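Side-chain contacts in putative O-Methyltransferase (Corynebacterium glutamicum, PDB 3DR5), which is probably an O-methyltransferase, moving a methyl group from S-adenosyl-L-methionine to an oxygen of a substrate that is not established: residues Q43-L48 and A158-D163; Y73-L78 and T82-I87; R110-L115 and S123-D128; R117-M122 and V146-P151; E188-I193 and G206-T211. One frame throughout, in Å; residues are numbered along the deposited sequence.

Overall arrangement
Contacts 1, 2 and 5 each set a helix against the seven-stranded sheet and are buried; contact 4 packs helix on helix and is partly buried, and contact 3 lies at the surface beside the edge strand 111-114. Contacts 1 and 5 use neighbouring strands, joined by L159 O to V210 N (2.8 Å), while contacts 2 and 3 use the neighbouring strands 83-87 and 111-114. Contacts 3 and 4 touch through D128 and P151. None of the five has a direct hydrogen bond across it. Chemistry follows place: mostly methyl packing inside, with a hydroxyl against a leucine in contact 2, an arginine beside a leucine in contact 3, and a water bridge with one weak leg, to M122, in contact 4.

Contact 1 (Q43-L48 and A158-D163)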
# COMPACT_ATOMS: atom_id res chain seq x y z
N GLN A 43 -7.99 4.44 2.20
CA GLN A 43 -7.55 3.44 3.18
C GLN A 43 -6.06 3.14 2.95
O GLN A 43 -5.28 3.05 3.92
CB GLN A 43 -8.41 2.16 3.05
CG GLN A 43 -9.83 2.34 3.57
CD GLN A 43 -10.73 1.14 3.32
OE1 GLN A 43 -10.25 0.05 3.01
NE2 GLN A 43 -12.04 1.34 3.46
N LEU A 44 -5.65 3.01 1.69
CA LEU A 44 -4.23 2.79 1.38
C LEU A 44 -3.41 4.01 1.85
O LEU A 44 -2.26 3.86 2.27
CB LEU A 44 -4.02 2.57 -0.12
CG LEU A 44 -2.53 2.53 -0.53
CD1 LEU A 44 -1.81 1.43 0.26
CD2 LEU A 44 -2.40 2.29 -2.03
N LEU A 45 -3.98 5.22 1.76
CA LEU A 45 -3.26 6.42 2.21
C LEU A 45 -3.05 6.33 3.73
O LEU A 45 -1.98 6.67 4.24
CB LEU A 45 -4.03 7.71 1.84
CG LEU A 45 -4.07 8.01 0.33
CD1 LEU A 45 -4.80 9.33 0.09
CD2 LEU A 45 -2.64 8.08 -0.24
N THR A 46 -4.05 5.86 4.45
CA THR A 46 -3.95 5.69 5.90
C THR A 46 -2.86 4.66 6.22
O THR A 46 -2.09 4.83 7.16
CB THR A 46 -5.28 5.20 6.49
OG1 THR A 46 -6.32 6.11 6.12
CG2 THR A 46 -5.21 5.12 8.00
N THR A 47 -2.80 3.59 5.44
CA THR A 47 -1.81 2.53 5.63
C THR A 47 -0.39 3.05 5.47
O THR A 47 0.48 2.74 6.28
CB THR A 47 -2.02 1.38 4.62
OG1 THR A 47 -3.32 0.81 4.80
CG2 THR A 47 -0.96 0.29 4.81
N LEU A 48 -0.15 3.83 4.42
CA LEU A 48 1.18 4.37 4.18
C LEU A 48 1.54 5.43 5.22
O LEU A 48 2.70 5.53 5.63
CB LEU A 48 1.28 4.97 2.77
CG LEU A 48 1.12 3.94 1.64
CD1 LEU A 48 1.18 4.64 0.28
CD2 LEU A 48 2.23 2.88 1.74
N ALA A 158 7.28 7.60 0.72
CA ALA A 158 6.52 7.34 -0.49
C ALA A 158 5.88 8.53 -1.15
O ALA A 158 5.29 9.38 -0.48
CB ALA A 158 5.44 6.30 -0.21
N LEU A 159 5.99 8.58 -2.47
CA LEU A 159 5.34 9.60 -3.27
C LEU A 159 4.15 8.85 -3.91
O LEU A 159 4.34 7.83 -4.59
CB LEU A 159 6.27 10.12 -4.38
CG LEU A 159 5.64 11.04 -5.43
CD1 LEU A 159 5.11 12.32 -4.78
CD2 LEU A 159 6.71 11.38 -6.47
N VAL A 160 2.94 9.35 -3.68
CA VAL A 160 1.73 8.74 -4.23
C VAL A 160 1.10 9.65 -5.29
O VAL A 160 0.67 10.77 -4.98
CB VAL A 160 0.71 8.45 -3.11
CG1 VAL A 160 -0.51 7.76 -3.69
CG2 VAL A 160 1.35 7.57 -2.05
N LEU A 161 1.05 9.17 -6.53
CA LEU A 161 0.50 9.94 -7.65
C LEU A 161 -0.84 9.40 -8.14
O LEU A 161 -0.90 8.37 -8.81
CB LEU A 161 1.51 9.96 -8.80
CG LEU A 161 2.92 10.44 -8.40
CD1 LEU A 161 3.90 10.22 -9.56
CD2 LEU A 161 2.88 11.91 -8.00
N ALA A 162 -1.91 10.12 -7.82
CA ALA A 162 -3.26 9.73 -8.22
C ALA A 162 -3.52 9.82 -9.72
O ALA A 162 -2.99 10.71 -10.40
CB ALA A 162 -4.28 10.58 -7.48
N ASP A 163 -4.33 8.89 -10.22
CA ASP A 163 -4.74 8.84 -11.63
C ASP A 163 -3.61 9.02 -12.65
O ASP A 163 -3.86 9.47 -13.76
CB ASP A 163 -5.81 9.90 -11.91
CG ASP A 163 -6.94 9.86 -10.90
OD1 ASP A 163 -7.34 8.75 -10.51
OD2 ASP A 163 -7.43 10.94 -10.50
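L45 and L48 reach V160 through methyl groups, and these two methyl contacts are the closest approaches. V160 divides its fork between the two leucines: its CG2 lies 3.7 Å from CD1 of L48, and its CG1 lies 4.1 Å from CD2 of L45. The division follows from the valine's first torsion, which sets CG1 anti to the backbone N (chi1 -177°) and leaves CG2 beside that N. The leucines are three residues apart on the helix, and both cross the valine obliquely. L48 leaves its backbone directed at the strand, whereas the L45 side chain starts out across the direction of the strand and its end comes nearer. Backbone spacing agrees with side-chain packing alone, since the CA atoms of L45 and V160 stand 8.5 Å apart.

Hydrogen bonding stays within the helix or turns to other partners. T47 OG1 donates to Q43 O over 3.1 Å from above the carbonyl plane (37° out of it), and T47 N bonds to the same oxygen, so two donors grip one carbonyl. The face towards the second subunit is mixed: Q43 OE1 accepts from R200 N of that subunit, and L48 also touches its T47.

With no directional bond between helix 39-51 and strand 157-161, their placement is consistent with shape fit in a buried layer that F134, L207 and V209 complete.

Contact 2 (Y73-L78 and T82-I87); sequences YILNGL and TTLTCI
No flat side-chain group lies between L84 and its partners I74 and L75, so no ring face or edge is used in this contact. The one aromatic ring of the two segments, Y73, plays no part across it, and its OH bonds to E39 and R26. The flat group that is approached belongs to the backbone: CD2 of L78 comes to 3.9 Å from T83 O.

L84 carries most of the packing. Its CG stands anti to the backbone N (chi1 167°), and the two methyls are shared out between neighbours on the helix. CD1 meets CG2 of I74 at 4.1 Å, while CD2 lies 4.0 Å from both CG and CD1 of L75. The CB of L84 is also touched, by CD2 of L75 at 4.0 Å. I74 and L75 each cross L84 at about a right angle.

Beyond the helix, at L78, the partner is T82. The CG of L78 lies only 3.2 Å from T82 OG1, a tight approach of carbon to oxygen, and chi1 of L78 (-130°) is strained away from a staggered value. The hydroxyl is not left to this apolar neighbour, because T82 OG1 is hydrogen-bonded to A79 O.

I74 also rests on A60 and L84 on A62, both of strand 59-63. The contact thus closes the second half of a beta-alpha-beta unit, strand 59-63, helix 67-77 and strand 83-87, of the kind that opens the Rossmann-like sheet of class I methyltransferases.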
# COMPACT_ATOMS: atom_id res chain seq x y z
N TYR A 73 -7.63 11.04 5.73
CA TYR A 73 -7.17 9.65 5.63
C TYR A 73 -5.73 9.55 6.12
O TYR A 73 -5.36 8.61 6.81
CB TYR A 73 -7.24 9.17 4.19
CG TYR A 73 -8.62 8.82 3.74
CD1 TYR A 73 -9.28 7.71 4.26
CD2 TYR A 73 -9.26 9.58 2.76
CE1 TYR A 73 -10.55 7.35 3.81
CE2 TYR A 73 -10.53 9.24 2.29
CZ TYR A 73 -11.16 8.12 2.82
OH TYR A 73 -12.39 7.76 2.33
N ILE A 74 -4.93 10.54 5.76
CA ILE A 74 -3.53 10.59 6.15
C ILE A 74 -3.39 10.83 7.66
O ILE A 74 -2.61 10.15 8.32
CB ILE A 74 -2.78 11.69 5.34
CG1 ILE A 74 -2.65 11.24 3.88
CG2 ILE A 74 -1.41 11.96 5.95
CD1 ILE A 74 -1.88 12.22 3.00
N LEU A 75 -4.15 11.79 8.19
CA LEU A 75 -4.10 12.11 9.61
C LEU A 75 -4.49 10.92 10.49
O LEU A 75 -4.01 10.79 11.62
CB LEU A 75 -4.99 13.33 9.92
CG LEU A 75 -4.38 14.65 9.42
CD1 LEU A 75 -5.43 15.77 9.47
CD2 LEU A 75 -3.17 15.00 10.29
N ASN A 76 -5.34 10.04 9.97
CA ASN A 76 -5.75 8.85 10.71
C ASN A 76 -4.54 7.98 11.08
O ASN A 76 -4.48 7.44 12.18
CB ASN A 76 -6.72 8.02 9.88
CG ASN A 76 -8.17 8.45 10.06
OD1 ASN A 76 -9.02 8.19 9.20
ND2 ASN A 76 -8.45 9.09 11.18
N GLY A 77 -3.59 7.85 10.15
CA GLY A 77 -2.43 7.00 10.41
C GLY A 77 -1.15 7.65 10.91
O GLY A 77 -0.38 7.04 11.66
N LEU A 78 -0.93 8.88 10.50
CA LEU A 78 0.25 9.65 10.88
C LEU A 78 0.51 9.72 12.39
O LEU A 78 -0.42 9.88 13.18
CB LEU A 78 0.12 11.06 10.31
CG LEU A 78 1.23 11.74 9.50
CD1 LEU A 78 1.80 10.78 8.46
CD2 LEU A 78 0.65 12.99 8.83
N THR A 82 3.87 14.78 14.11
CA THR A 82 4.17 15.16 12.73
C THR A 82 3.03 16.07 12.28
O THR A 82 2.01 16.18 12.97
CB THR A 82 4.21 13.94 11.78
OG1 THR A 82 2.91 13.34 11.71
CG2 THR A 82 5.23 12.91 12.26
N THR A 83 3.19 16.73 11.14
CA THR A 83 2.14 17.60 10.63
C THR A 83 1.74 17.21 9.21
O THR A 83 2.45 16.46 8.52
CB THR A 83 2.59 19.10 10.57
OG1 THR A 83 3.66 19.24 9.62
CG2 THR A 83 3.05 19.60 11.93
N LEU A 84 0.58 17.69 8.79
CA LEU A 84 0.13 17.46 7.42
C LEU A 84 0.24 18.83 6.77
O LEU A 84 -0.29 19.83 7.27
CB LEU A 84 -1.34 16.99 7.36
CG LEU A 84 -1.98 17.03 5.95
CD1 LEU A 84 -1.32 16.00 5.03
CD2 LEU A 84 -3.47 16.75 6.09
N THR A 85 0.96 18.90 5.66
CA THR A 85 1.13 20.14 4.93
C THR A 85 0.30 20.04 3.65
O THR A 85 0.55 19.18 2.81
CB THR A 85 2.62 20.38 4.58
OG1 THR A 85 3.36 20.57 5.79
CG2 THR A 85 2.77 21.60 3.68
N CYS A 86 -0.70 20.91 3.53
CA CYS A 86 -1.57 20.93 2.37
C CYS A 86 -1.16 22.07 1.46
O CYS A 86 -0.82 23.16 1.92
CB CYS A 86 -3.03 21.13 2.80
SG CYS A 86 -3.62 19.90 3.98
N ILE A 87 -1.20 21.82 0.16
CA ILE A 87 -0.79 22.83 -0.82
C ILE A 87 -1.76 23.01 -1.98
O ILE A 87 -2.00 22.07 -2.76
CB ILE A 87 0.58 22.49 -1.44
CG1 ILE A 87 1.58 22.08 -0.35
CG2 ILE A 87 1.09 23.68 -2.25
CD1 ILE A 87 2.98 21.83 -0.86

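Contact 3 (R110-L115 and S123-D128)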
# COMPACT_ATOMS: atom_id res chain seq x y z
N ARG A 110 -1.66 20.45 14.01
CA ARG A 110 -1.36 19.24 13.24
C ARG A 110 -1.35 19.48 11.73
O ARG A 110 -0.78 18.70 10.97
CB ARG A 110 -2.39 18.16 13.55
CG ARG A 110 -2.36 17.58 14.95
CD ARG A 110 -1.03 16.90 15.25
NE ARG A 110 -0.56 15.99 14.20
CZ ARG A 110 -1.07 14.79 13.94
NH1 ARG A 110 -2.07 14.32 14.66
NH2 ARG A 110 -0.53 14.04 13.00
N VAL A 111 -1.98 20.57 11.31
CA VAL A 111 -2.07 20.90 9.89
C VAL A 111 -1.43 22.25 9.53
O VAL A 111 -1.36 23.16 10.36
CB VAL A 111 -3.54 20.92 9.42
CG1 VAL A 111 -3.63 21.45 8.00
CG2 VAL A 111 -4.12 19.50 9.48
N ARG A 112 -0.99 22.35 8.29
CA ARG A 112 -0.38 23.56 7.78
C ARG A 112 -0.83 23.73 6.33
O ARG A 112 -0.65 22.81 5.52
CB ARG A 112 1.15 23.40 7.87
CG ARG A 112 1.96 24.43 7.15
CD ARG A 112 3.20 23.77 6.56
NE ARG A 112 4.42 24.48 6.90
CZ ARG A 112 5.64 24.06 6.58
NH1 ARG A 112 5.81 22.93 5.90
NH2 ARG A 112 6.69 24.78 6.93
N PHE A 113 -1.41 24.88 6.00
CA PHE A 113 -1.86 25.09 4.63
C PHE A 113 -1.01 26.14 3.92
O PHE A 113 -0.83 27.26 4.41
CB PHE A 113 -3.33 25.50 4.59
CG PHE A 113 -4.02 25.16 3.28
CD1 PHE A 113 -4.92 24.09 3.22
CD2 PHE A 113 -3.72 25.86 2.12
CE1 PHE A 113 -5.51 23.72 2.00
CE2 PHE A 113 -4.31 25.51 0.90
CZ PHE A 113 -5.20 24.44 0.84
N LEU A 114 -0.47 25.78 2.77
CA LEU A 114 0.33 26.72 1.99
C LEU A 114 -0.46 27.12 0.74
O LEU A 114 -0.59 26.33 -0.21
CB LEU A 114 1.68 26.08 1.59
CG LEU A 114 2.50 25.41 2.70
CD1 LEU A 114 3.79 24.84 2.13
CD2 LEU A 114 2.80 26.41 3.80
N LEU A 115 -0.99 28.34 0.76
CA LEU A 115 -1.76 28.90 -0.36
C LEU A 115 -0.78 29.22 -1.49
O LEU A 115 -0.37 30.37 -1.67
CB LEU A 115 -2.44 30.20 0.06
CG LEU A 115 -3.96 30.37 0.08
CD1 LEU A 115 -4.27 31.85 -0.18
CD2 LEU A 115 -4.64 29.50 -0.99
N SER A 123 9.93 24.43 -3.60
CA SER A 123 11.30 24.95 -3.67
C SER A 123 11.66 25.53 -2.29
O SER A 123 12.83 25.73 -1.97
CB SER A 123 11.38 26.05 -4.71
OG SER A 123 12.73 26.39 -5.00
N ARG A 124 10.64 25.80 -1.49
CA ARG A 124 10.80 26.42 -0.17
C ARG A 124 10.69 25.50 1.03
O ARG A 124 10.64 25.97 2.18
CB ARG A 124 9.77 27.54 -0.03
CG ARG A 124 10.16 28.90 -0.60
CD ARG A 124 10.31 28.90 -2.11
NE ARG A 124 10.26 30.26 -2.63
CZ ARG A 124 10.89 30.68 -3.72
NH1 ARG A 124 11.63 29.84 -4.43
NH2 ARG A 124 10.79 31.94 -4.10
N LEU A 125 10.66 24.20 0.78
CA LEU A 125 10.54 23.24 1.86
C LEU A 125 11.87 22.53 2.08
O LEU A 125 12.72 22.50 1.20
CB LEU A 125 9.42 22.23 1.54
CG LEU A 125 8.02 22.83 1.28
CD1 LEU A 125 7.11 21.74 0.73
CD2 LEU A 125 7.44 23.44 2.55
N ALA A 126 12.05 21.96 3.26
CA ALA A 126 13.30 21.29 3.60
C ALA A 126 13.47 19.92 2.98
O ALA A 126 12.58 19.08 3.05
CB ALA A 126 13.44 21.20 5.13
N ASN A 127 14.63 19.70 2.37
CA ASN A 127 14.95 18.42 1.74
C ASN A 127 15.05 17.30 2.78
O ASN A 127 15.42 17.53 3.94
CB ASN A 127 16.29 18.49 1.01
CG ASN A 127 16.21 19.19 -0.32
OD1 ASN A 127 15.16 19.20 -0.97
ND2 ASN A 127 17.33 19.77 -0.77
N ASP A 128 14.71 16.08 2.36
CA ASP A 128 14.84 14.91 3.24
C ASP A 128 14.10 15.04 4.56
O ASP A 128 14.59 14.61 5.60
CB ASP A 128 16.34 14.68 3.50
CG ASP A 128 16.65 13.31 4.09
OD1 ASP A 128 16.07 12.31 3.60
OD2 ASP A 128 17.48 13.22 5.03
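R112 is the first residue of segment 110-115 to touch the other segment, bringing NH1 to 3.8 Å from CD2 of L125. A chi1 of 169° swings the side chain away from its own N, and bends at chi2 (-144°) and chi3 (-129°) carry the guanidinium alongside the leucine, the two side chains running past each other in opposite directions. The approach is van der Waals in kind, a methyl beside a charged group. NH1 also makes weak hydrogen bonds to T85 OG1 and Y130 OH.

F113, next along, is turned to the opposite side of the strand, where it packs on Q94 and A97 of helix 91-103. Strand 111-114 is the outermost strand on its side of the sheet within the chain, parallel to strand 83-87, in the order 3-2-1-4-5-7-6 familiar from class I methyltransferases. A backbone bond from C86 N to R112 O ties in the strand from which R112 and L114 project.

L114 returns to the side of R112. Its CD1 meets CD2 of L125 at 3.9 Å, again with the two chains passing in opposite directions, so one methyl of L125 serves both partners. L114 CD1 also lies 4.0 Å from CG2 of V121, on the short helix 118-121 that follows in the chain. L125 for its part packs on L152 of helix 142-152, and just beyond it D128 N bonds to P151 O over 2.7 Å.

Contact 4 (R117-M122 and V146-P151)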
# COMPACT_ATOMS: atom_id res chain seq x y z
N ARG A 117 1.05 27.55 -5.56
CA ARG A 117 1.02 26.60 -6.64
C ARG A 117 2.09 25.61 -6.14
O ARG A 117 3.18 26.01 -5.69
CB ARG A 117 1.44 27.26 -7.96
CG ARG A 117 0.60 28.47 -8.26
CD ARG A 117 1.16 29.28 -9.41
NE ARG A 117 1.21 28.49 -10.64
CZ ARG A 117 1.48 29.00 -11.84
NH1 ARG A 117 1.73 30.30 -11.97
NH2 ARG A 117 1.50 28.22 -12.91
N PRO A 118 1.79 24.32 -6.19
CA PRO A 118 2.70 23.25 -5.74
C PRO A 118 4.16 23.41 -6.14
O PRO A 118 5.05 23.43 -5.30
CB PRO A 118 2.10 21.99 -6.36
CG PRO A 118 0.66 22.29 -6.47
CD PRO A 118 0.59 23.75 -6.83
N LEU A 119 4.38 23.52 -7.45
CA LEU A 119 5.72 23.60 -7.97
C LEU A 119 6.50 24.86 -7.65
O LEU A 119 7.72 24.91 -7.83
CB LEU A 119 5.69 23.33 -9.48
CG LEU A 119 5.14 21.94 -9.87
CD1 LEU A 119 5.06 21.83 -11.38
CD2 LEU A 119 6.02 20.83 -9.30
N ASP A 120 5.80 25.87 -7.15
CA ASP A 120 6.45 27.11 -6.78
C ASP A 120 6.97 27.04 -5.35
O ASP A 120 8.08 27.46 -5.07
CB ASP A 120 5.47 28.29 -6.90
CG ASP A 120 5.31 28.79 -8.32
OD1 ASP A 120 4.19 29.19 -8.70
OD2 ASP A 120 6.32 28.81 -9.05
N VAL A 121 6.17 26.49 -4.44
CA VAL A 121 6.52 26.43 -3.03
C VAL A 121 7.33 25.24 -2.53
O VAL A 121 7.92 25.29 -1.44
CB VAL A 121 5.24 26.55 -2.18
CG1 VAL A 121 4.46 25.24 -2.21
CG2 VAL A 121 5.57 26.97 -0.76
N MSE A 122 7.36 24.16 -3.31
CA MSE A 122 8.12 22.99 -2.91
C MSE A 122 9.60 23.36 -2.89
O MSE A 122 10.42 22.70 -2.25
CB MSE A 122 7.84 21.83 -3.86
CG MSE A 122 6.65 20.99 -3.39
SE MSE A 122 5.90 19.94 -4.81
CE MSE A 122 4.07 20.46 -4.63
N VAL A 146 7.50 14.96 -9.48
CA VAL A 146 8.44 13.93 -9.05
C VAL A 146 9.81 14.55 -8.73
O VAL A 146 10.44 14.23 -7.72
CB VAL A 146 8.65 12.86 -10.14
CG1 VAL A 146 9.64 11.82 -9.68
CG2 VAL A 146 7.32 12.21 -10.49
N ASP A 147 10.26 15.42 -9.62
CA ASP A 147 11.54 16.09 -9.45
C ASP A 147 11.50 17.01 -8.25
O ASP A 147 12.49 17.17 -7.54
CB ASP A 147 11.89 16.91 -10.70
CG ASP A 147 12.07 16.04 -11.93
OD1 ASP A 147 12.64 14.94 -11.79
OD2 ASP A 147 11.65 16.46 -13.03
N ALA A 148 10.34 17.62 -8.01
CA ALA A 148 10.17 18.52 -6.87
C ALA A 148 10.04 17.75 -5.56
O ALA A 148 10.63 18.12 -4.55
CB ALA A 148 8.94 19.41 -7.09
N ALA A 149 9.26 16.68 -5.58
CA ALA A 149 9.02 15.90 -4.38
C ALA A 149 10.17 15.00 -3.94
O ALA A 149 10.45 14.87 -2.75
CB ALA A 149 7.74 15.08 -4.55
N TRP A 150 10.86 14.38 -4.90
CA TRP A 150 11.93 13.45 -4.56
C TRP A 150 12.92 13.92 -3.51
O TRP A 150 13.16 13.22 -2.52
CB TRP A 150 12.68 12.99 -5.82
CG TRP A 150 13.34 11.64 -5.64
CD1 TRP A 150 14.68 11.38 -5.67
CD2 TRP A 150 12.69 10.39 -5.37
NE1 TRP A 150 14.90 10.04 -5.44
CE2 TRP A 150 13.69 9.41 -5.26
CE3 TRP A 150 11.35 10.01 -5.22
CZ2 TRP A 150 13.41 8.06 -4.99
CZ3 TRP A 150 11.06 8.67 -4.96
CH2 TRP A 150 12.08 7.71 -4.85
N PRO A 151 13.49 15.12 -3.70
CA PRO A 151 14.46 15.62 -2.72
C PRO A 151 13.88 15.76 -1.31
O PRO A 151 14.59 15.60 -0.33
CB PRO A 151 14.87 16.98 -3.28
CG PRO A 151 14.57 16.89 -4.74
CD PRO A 151 13.32 16.06 -4.82
O HOH W 1 11.93 20.40 -4.15
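A148 sets its methyl against both L119 and the selenomethionine M122, which approach from one side, where the short helix 118-121 and the turn that follows it pack on helix 142-152 of the Rossmann-like methyltransferase fold. The selenium SE of M122 lies 3.8 Å from CB of A148, and CD2 of L119 lies 3.9 Å from that same CB. M122 adds its own CB, at 4.2 Å from CB of A148. The 6.3 Å between the CA atoms of M122 and A148 is consistent with the small side chain of A148. Past the selenium, the bend at chi3 of M122 (-128°) turns CE away from A148, toward CD1 of I87. L119 starts across the direction of the other helix, and its end closes on A148.

One water joins the backbones beside this apolar centre. It donates to A148 O over 2.7 Å and, weakly, to M122 O over 3.3 Å.

Further out, M122 also packs on I63, L145 and L152 and is buried, whereas L119 is exposed though it touches A144 and D141. Helix 142-152 is kinked at P151, whose N has no bond to the preceding turn. R117 occupies the N-cap position of the other helix, and R117 O accepts from D120 N, at 3.0 Å, and V121 N. The R117 side chain adds a long ion pair, NE to D120 OD1 at 3.6 Å, with the oxygen well out of the guanidinium plane.

Contact 5 (E188-I193 and G206-T211)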
# COMPACT_ATOMS: atom_id res chain seq x y z
N GLU A 188 7.43 6.40 -17.81
CA GLU A 188 8.73 5.97 -18.30
C GLU A 188 9.86 6.63 -17.48
O GLU A 188 10.85 5.98 -17.15
CB GLU A 188 8.88 6.34 -19.78
CG GLU A 188 10.26 6.11 -20.36
CD GLU A 188 10.31 6.40 -21.84
OE1 GLU A 188 9.43 5.88 -22.57
OE2 GLU A 188 11.22 7.13 -22.28
N TYR A 189 9.69 7.90 -17.15
CA TYR A 189 10.69 8.62 -16.36
C TYR A 189 10.74 8.08 -14.93
O TYR A 189 11.82 7.86 -14.38
CB TYR A 189 10.36 10.11 -16.29
CG TYR A 189 11.34 10.88 -15.43
CD1 TYR A 189 12.65 11.08 -15.85
CD2 TYR A 189 10.96 11.39 -14.19
CE1 TYR A 189 13.57 11.76 -15.06
CE2 TYR A 189 11.87 12.07 -13.38
CZ TYR A 189 13.17 12.25 -13.83
OH TYR A 189 14.07 12.94 -13.05
N ILE A 190 9.57 7.86 -14.33
CA ILE A 190 9.50 7.34 -12.98
C ILE A 190 10.17 5.96 -12.90
O ILE A 190 10.89 5.67 -11.94
CB ILE A 190 8.02 7.25 -12.50
CG1 ILE A 190 7.53 8.65 -12.11
CG2 ILE A 190 7.89 6.27 -11.33
CD1 ILE A 190 6.03 8.74 -11.86
N ARG A 191 9.94 5.12 -13.90
CA ARG A 191 10.53 3.78 -13.90
C ARG A 191 12.04 3.77 -14.18
O ARG A 191 12.68 2.73 -14.12
CB ARG A 191 9.81 2.90 -14.92
CG ARG A 191 8.40 2.48 -14.50
CD ARG A 191 7.57 2.06 -15.69
NE ARG A 191 8.42 1.60 -16.78
CZ ARG A 191 8.22 1.88 -18.06
NH1 ARG A 191 7.19 2.63 -18.43
NH2 ARG A 191 9.06 1.41 -18.97
N SER A 192 12.59 4.95 -14.46
CA SER A 192 14.01 5.07 -14.76
C SER A 192 14.84 5.53 -13.57
O SER A 192 16.06 5.38 -13.56
CB SER A 192 14.22 6.06 -15.91
OG SER A 192 14.24 7.41 -15.44
N ILE A 193 14.19 6.10 -12.55
CA ILE A 193 14.94 6.60 -11.42
C ILE A 193 15.50 5.49 -10.55
O ILE A 193 14.86 4.47 -10.34
CB ILE A 193 14.10 7.66 -10.63
CG1 ILE A 193 14.34 7.53 -9.14
CG2 ILE A 193 12.64 7.57 -11.01
CD1 ILE A 193 13.10 7.78 -8.32
N GLY A 206 -5.55 4.58 -11.81
CA GLY A 206 -4.22 4.00 -11.85
C GLY A 206 -3.26 4.80 -11.00
O GLY A 206 -2.83 5.88 -11.38
N LEU A 207 -2.91 4.24 -9.84
CA LEU A 207 -2.04 4.90 -8.88
C LEU A 207 -0.59 4.52 -8.99
O LEU A 207 -0.26 3.35 -9.11
CB LEU A 207 -2.56 4.57 -7.48
CG LEU A 207 -1.94 5.20 -6.23
CD1 LEU A 207 -2.44 6.64 -6.10
CD2 LEU A 207 -2.32 4.40 -4.99
N THR A 208 0.29 5.51 -8.97
CA THR A 208 1.71 5.22 -9.00
C THR A 208 2.31 5.68 -7.67
O THR A 208 2.24 6.87 -7.32
CB THR A 208 2.47 5.94 -10.13
OG1 THR A 208 1.92 5.57 -11.40
CG2 THR A 208 3.95 5.54 -10.11
N VAL A 209 2.85 4.75 -6.91
CA VAL A 209 3.50 5.13 -5.67
C VAL A 209 4.97 4.74 -5.82
O VAL A 209 5.32 3.62 -6.19
CB VAL A 209 2.81 4.51 -4.39
CG1 VAL A 209 1.83 3.45 -4.79
CG2 VAL A 209 3.84 4.02 -3.40
N VAL A 210 5.84 5.70 -5.57
CA VAL A 210 7.25 5.45 -5.68
C VAL A 210 7.88 5.80 -4.34
O VAL A 210 7.84 6.95 -3.87
CB VAL A 210 7.86 6.21 -6.94
CG1 VAL A 210 6.89 7.26 -7.43
CG2 VAL A 210 9.22 6.76 -6.66
N THR A 211 8.46 4.79 -3.72
CA THR A 211 9.07 5.02 -2.44
C THR A 211 10.59 4.99 -2.56
O THR A 211 11.15 4.26 -3.38
CB THR A 211 8.50 4.02 -1.36
OG1 THR A 211 9.53 3.18 -0.83
CG2 THR A 211 7.37 3.20 -1.93
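I190, V210 and T208 bury the most surface in this contact, and I190 is the piece shared by the other two. Its CG2 lies 4.1 Å from CG1 of V210 and 4.2 Å from CG2 of T208. Its CD1 is also 4.2 Å from that threonine methyl. I190 and T208 meet tip to tip, whereas I190 passes V210 at a slant. T208 is turned so that CG2 stands anti to its backbone N and OG1 beside it (chi1 -59°), which gives the isoleucine a methyl to meet. The spacing of T208 and V210, two residues apart on the strand, puts both on one face of the sheet. V210 is modelled near eclipsed (chi1 16°), and the placement of the I193 side chain beside it is doubtful.

At the end of the helix Y189 O accepts from S192 OG at 2.7 Å, tilted 17° from the carbonyl plane, and from S192 N, and I190-I193 form a type I turn.

I190 also rests on L161, V198 and V146. It thus places the end of helix 178-190 against strands 157-161, 207-212 and 196-201, next to helix 142-152, whose W150 touches V210 and I193.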